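Local coordinates for protein vestitone reductase (Medicago sativa, PDB 2P4H) that catalyses the stereospecific, NADPH-dependent reduction of (3R)-vestitone to the isoflavanol DMI, the penultimate step in making the phytoalexin medicarpin, at residues T274-E277 / L278-I281; N290-K293 / L294-G298. All blocks are in the same frame, centred on the assembly; numbering follows the deposited sequence.

Overall arrangement
Both contacts are local, in the C-terminal part of this monomeric reductase, and they come in series along the chain. Contact 1 is a pair of tight turns in the loop between helix 256-266 and strand 284-285, its centre about 30 Å from the centre of the chain. Contact 2 is built on the short helix 292-296, just after strand 288-289; the contact's centre is about 17 Å from the chain centre. The two centres are 34 Å apart and the nearest atoms about 22 Å. From the loop of contact 1 the chain returns to pack beside strand 245-248, an outermost strand of the seven-stranded parallel Rossmann-type sheet. Both contacts lie away from the predicted NADP(+) site.

Contact 1 (T274-E277 / L278-I281); sequences TVDE and LKEI
Asp276 and Lys279 meet through the ends of their side chains, beside the type I turn from Asp276 to Lys279. The side chains cross at a slant. Lys279 NZ forms a salt bridge with Asp276 OD1, 2.9 Å, and takes its anti lone pair, the one facing away from OD2. Asp276 chi1 (-166°) sets the carboxylate beside the carbonyl carbon, on the side where the lysine chain passes. The lysine bends at its last torsion (chi4 54°). That bend brings NZ back over the turn, where it also lies 3.4 Å from Asp276 CA. The lysine CD and CE pass close to the same carboxylate oxygen.

Beneath this pair, Lys279 N bonds to Asp276 O at 3.2 Å. Leu278 N bonds to Thr274 O at 2.9 Å and more weakly to Val275 O. Leu278 CG sits 3.3 Å from Thr274 O. The buried leucine side chain packs on Ser260 of helix 256-266, and also on Ile217 and Leu273.

Glu277 N bonds to Thr274 OG1 at 3.1 Å, an ST motif. In return, Glu277 OE1 receives Thr274 N at 2.9 Å through its anti lone pair. These bonds tie Thr274 to Glu277, around the entry to the turn. A type II turn from Leu278 to Ile281 overlaps the first, with Ile281 N bonded to Leu278 O.

The salt bridge is exposed and probably adds little on its own. The backbone bonds and buried Leu278 probably fix the loop's shape.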
# COMPACT_ATOMS: atom_id res chain seq x y z
N THR A 274 6.53 -1.13 -28.72
CA THR A 274 6.93 0.25 -28.96
C THR A 274 5.75 1.20 -28.89
O THR A 274 4.58 0.79 -28.89
CB THR A 274 7.54 0.41 -30.36
OG1 THR A 274 6.54 0.12 -31.35
CG2 THR A 274 8.73 -0.53 -30.54
N VAL A 275 6.05 2.49 -28.84
CA VAL A 275 5.02 3.50 -28.82
C VAL A 275 4.13 3.30 -30.05
O VAL A 275 2.90 3.38 -29.96
CB VAL A 275 5.64 4.92 -28.82
CG1 VAL A 275 4.62 5.96 -29.25
CG2 VAL A 275 6.17 5.24 -27.42
N ASP A 276 4.73 3.03 -31.20
CA ASP A 276 3.94 2.83 -32.41
C ASP A 276 3.01 1.62 -32.29
O ASP A 276 1.85 1.68 -32.71
CB ASP A 276 4.84 2.67 -33.64
CG ASP A 276 4.07 2.82 -34.94
OD1 ASP A 276 3.41 3.86 -35.12
OD2 ASP A 276 4.12 1.90 -35.78
N GLU A 277 3.51 0.53 -31.71
CA GLU A 277 2.71 -0.67 -31.55
C GLU A 277 1.60 -0.46 -30.52
O GLU A 277 0.60 -1.18 -30.53
CB GLU A 277 3.61 -1.85 -31.14
CG GLU A 277 4.59 -2.25 -32.23
CD GLU A 277 5.55 -3.34 -31.81
OE1 GLU A 277 6.16 -3.23 -30.73
OE2 GLU A 277 5.70 -4.32 -32.57
N LEU A 278 1.77 0.54 -29.66
CA LEU A 278 0.78 0.84 -28.63
C LEU A 278 -0.24 1.89 -29.08
O LEU A 278 -1.13 2.26 -28.32
CB LEU A 278 1.47 1.33 -27.35
CG LEU A 278 2.27 0.27 -26.59
CD1 LEU A 278 3.19 0.93 -25.57
CD2 LEU A 278 1.30 -0.70 -25.92
N LYS A 279 -0.11 2.36 -30.32
CA LYS A 279 -1.03 3.37 -30.85
C LYS A 279 -2.48 2.93 -30.76
O LYS A 279 -2.82 1.80 -31.10
CB LYS A 279 -0.68 3.70 -32.30
CG LYS A 279 0.45 4.71 -32.44
CD LYS A 279 0.74 5.02 -33.90
CE LYS A 279 1.70 6.19 -34.04
NZ LYS A 279 2.94 5.98 -33.25
N GLU A 280 -3.34 3.83 -30.29
CA GLU A 280 -4.76 3.55 -30.14
C GLU A 280 -5.03 2.41 -29.17
O GLU A 280 -6.10 1.81 -29.20
CB GLU A 280 -5.38 3.22 -31.50
CG GLU A 280 -5.33 4.35 -32.51
CD GLU A 280 -6.04 4.00 -33.81
OE1 GLU A 280 -7.26 3.72 -33.76
OE2 GLU A 280 -5.39 4.02 -34.87
N ILE A 281 -4.05 2.10 -28.33
CA ILE A 281 -4.21 1.03 -27.35
C ILE A 281 -5.38 1.36 -26.44
O ILE A 281 -5.49 2.47 -25.93
CB ILE A 281 -2.92 0.85 -26.49
CG1 ILE A 281 -3.07 -0.37 -25.57
CG2 ILE A 281 -2.66 2.11 -25.68
CD1 ILE A 281 -3.07 -1.69 -26.31

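Contact 2 (N290-K293 / L294-G298); sequences NTKK and LVDAG
Val295 N bonds to Thr291 O at 3.2 Å and Asp296 N to Lys292 O at 2.8 Å, the i to i+4 pattern of a short helix, and Gly298, with positive phi, is the first residue to leave helical angles, in a Schellman motif.

Lys292 and Asp296 lie one turn apart on the exposed face. Lys292 runs extended from the backbone and bends only at chi4 (-65°), so that NZ turns in to the carboxylate. Lys292 NZ forms a salt bridge with Asp296 OD2, 2.8 Å, using the syn lone pair, on the side of the other oxygen. A water accepts a weak bond from NZ and donates to Asp296 OD1 at 2.9 Å. It therefore bridges the ion pair, and both carboxylate oxygens have a partner. Lys292 CG also lies 3.5 Å from Asp296 OD2, so the lysine chain passes close to the carboxylate before its end turns in.

On another face, Thr291 and Leu294 lie side by side and point the same way. Thr291 CG2 is 4.0 Å from Leu294 CB. Thr291 is at the N-cap position, but its OG1 makes no capping bond. OG1 instead bonds with Ser250 N and Leu289 O. Val295 CG2 rests 3.5 Å from Thr291 O.

Lys293 leaves the helix fully extended. Its NZ bonds to Arg246 O, and the side chain makes a cation-pi contact with Tyr247. Leu294 is buried against Tyr247, Cys249 and Phe299. The helix thus packs beside strand 245-248, the edge of the parallel sheet, just after strand 288-289. Ala297 O bonds with Tyr236 OH of helix 227-239.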
# COMPACT_ATOMS: atom_id res chain seq x y z
N ASN A 290 -2.90 13.39 -6.83
CA ASN A 290 -2.11 14.55 -6.42
C ASN A 290 -1.53 14.37 -5.02
O ASN A 290 -2.27 14.25 -4.05
CB ASN A 290 -2.98 15.80 -6.49
CG ASN A 290 -2.18 17.09 -6.48
OD1 ASN A 290 -2.73 18.16 -6.76
ND2 ASN A 290 -0.90 17.00 -6.17
N THR A 291 -0.21 14.36 -4.94
CA THR A 291 0.48 14.14 -3.68
C THR A 291 1.06 15.42 -3.07
O THR A 291 1.95 15.40 -2.21
CB THR A 291 1.52 13.01 -3.91
OG1 THR A 291 0.80 11.83 -4.28
CG2 THR A 291 2.35 12.71 -2.68
N LYS A 292 0.51 16.56 -3.49
CA LYS A 292 0.94 17.85 -2.99
C LYS A 292 0.75 17.99 -1.47
O LYS A 292 1.59 18.56 -0.79
CB LYS A 292 0.17 18.96 -3.71
CG LYS A 292 0.46 20.37 -3.21
CD LYS A 292 -0.24 21.41 -4.08
CE LYS A 292 -0.04 22.82 -3.55
NZ LYS A 292 -0.67 23.01 -2.22
N LYS A 293 -0.35 17.45 -0.93
CA LYS A 293 -0.59 17.56 0.51
C LYS A 293 0.54 16.95 1.33
O LYS A 293 1.02 17.55 2.30
CB LYS A 293 -1.92 16.89 0.87
CG LYS A 293 -2.34 17.10 2.32
CD LYS A 293 -3.62 16.34 2.63
CE LYS A 293 -4.04 16.51 4.08
NZ LYS A 293 -5.31 15.77 4.38
N LEU A 294 0.98 15.75 0.95
CA LEU A 294 2.06 15.09 1.67
C LEU A 294 3.38 15.84 1.53
O LEU A 294 4.15 15.94 2.49
CB LEU A 294 2.20 13.64 1.18
CG LEU A 294 3.28 12.77 1.83
CD1 LEU A 294 3.08 12.73 3.34
CD2 LEU A 294 3.21 11.37 1.25
N VAL A 295 3.66 16.36 0.34
CA VAL A 295 4.89 17.11 0.12
C VAL A 295 4.84 18.43 0.90
O VAL A 295 5.86 18.85 1.46
CB VAL A 295 5.12 17.37 -1.39
CG1 VAL A 295 6.31 18.30 -1.59
CG2 VAL A 295 5.37 16.04 -2.10
N ASP A 296 3.67 19.07 0.94
CA ASP A 296 3.50 20.32 1.68
C ASP A 296 3.74 20.07 3.17
O ASP A 296 4.11 20.98 3.91
CB ASP A 296 2.08 20.89 1.53
CG ASP A 296 1.85 21.62 0.22
OD1 ASP A 296 2.83 21.92 -0.50
OD2 ASP A 296 0.67 21.92 -0.08
N ALA A 297 3.51 18.83 3.60
CA ALA A 297 3.69 18.46 5.00
C ALA A 297 5.16 18.24 5.34
O ALA A 297 5.48 17.99 6.50
CB ALA A 297 2.88 17.21 5.33
N GLY A 298 6.03 18.31 4.34
CA GLY A 298 7.45 18.15 4.61
C GLY A 298 8.10 16.85 4.18
O GLY A 298 9.33 16.73 4.26
O HOH W 1 2.30 24.57 -1.43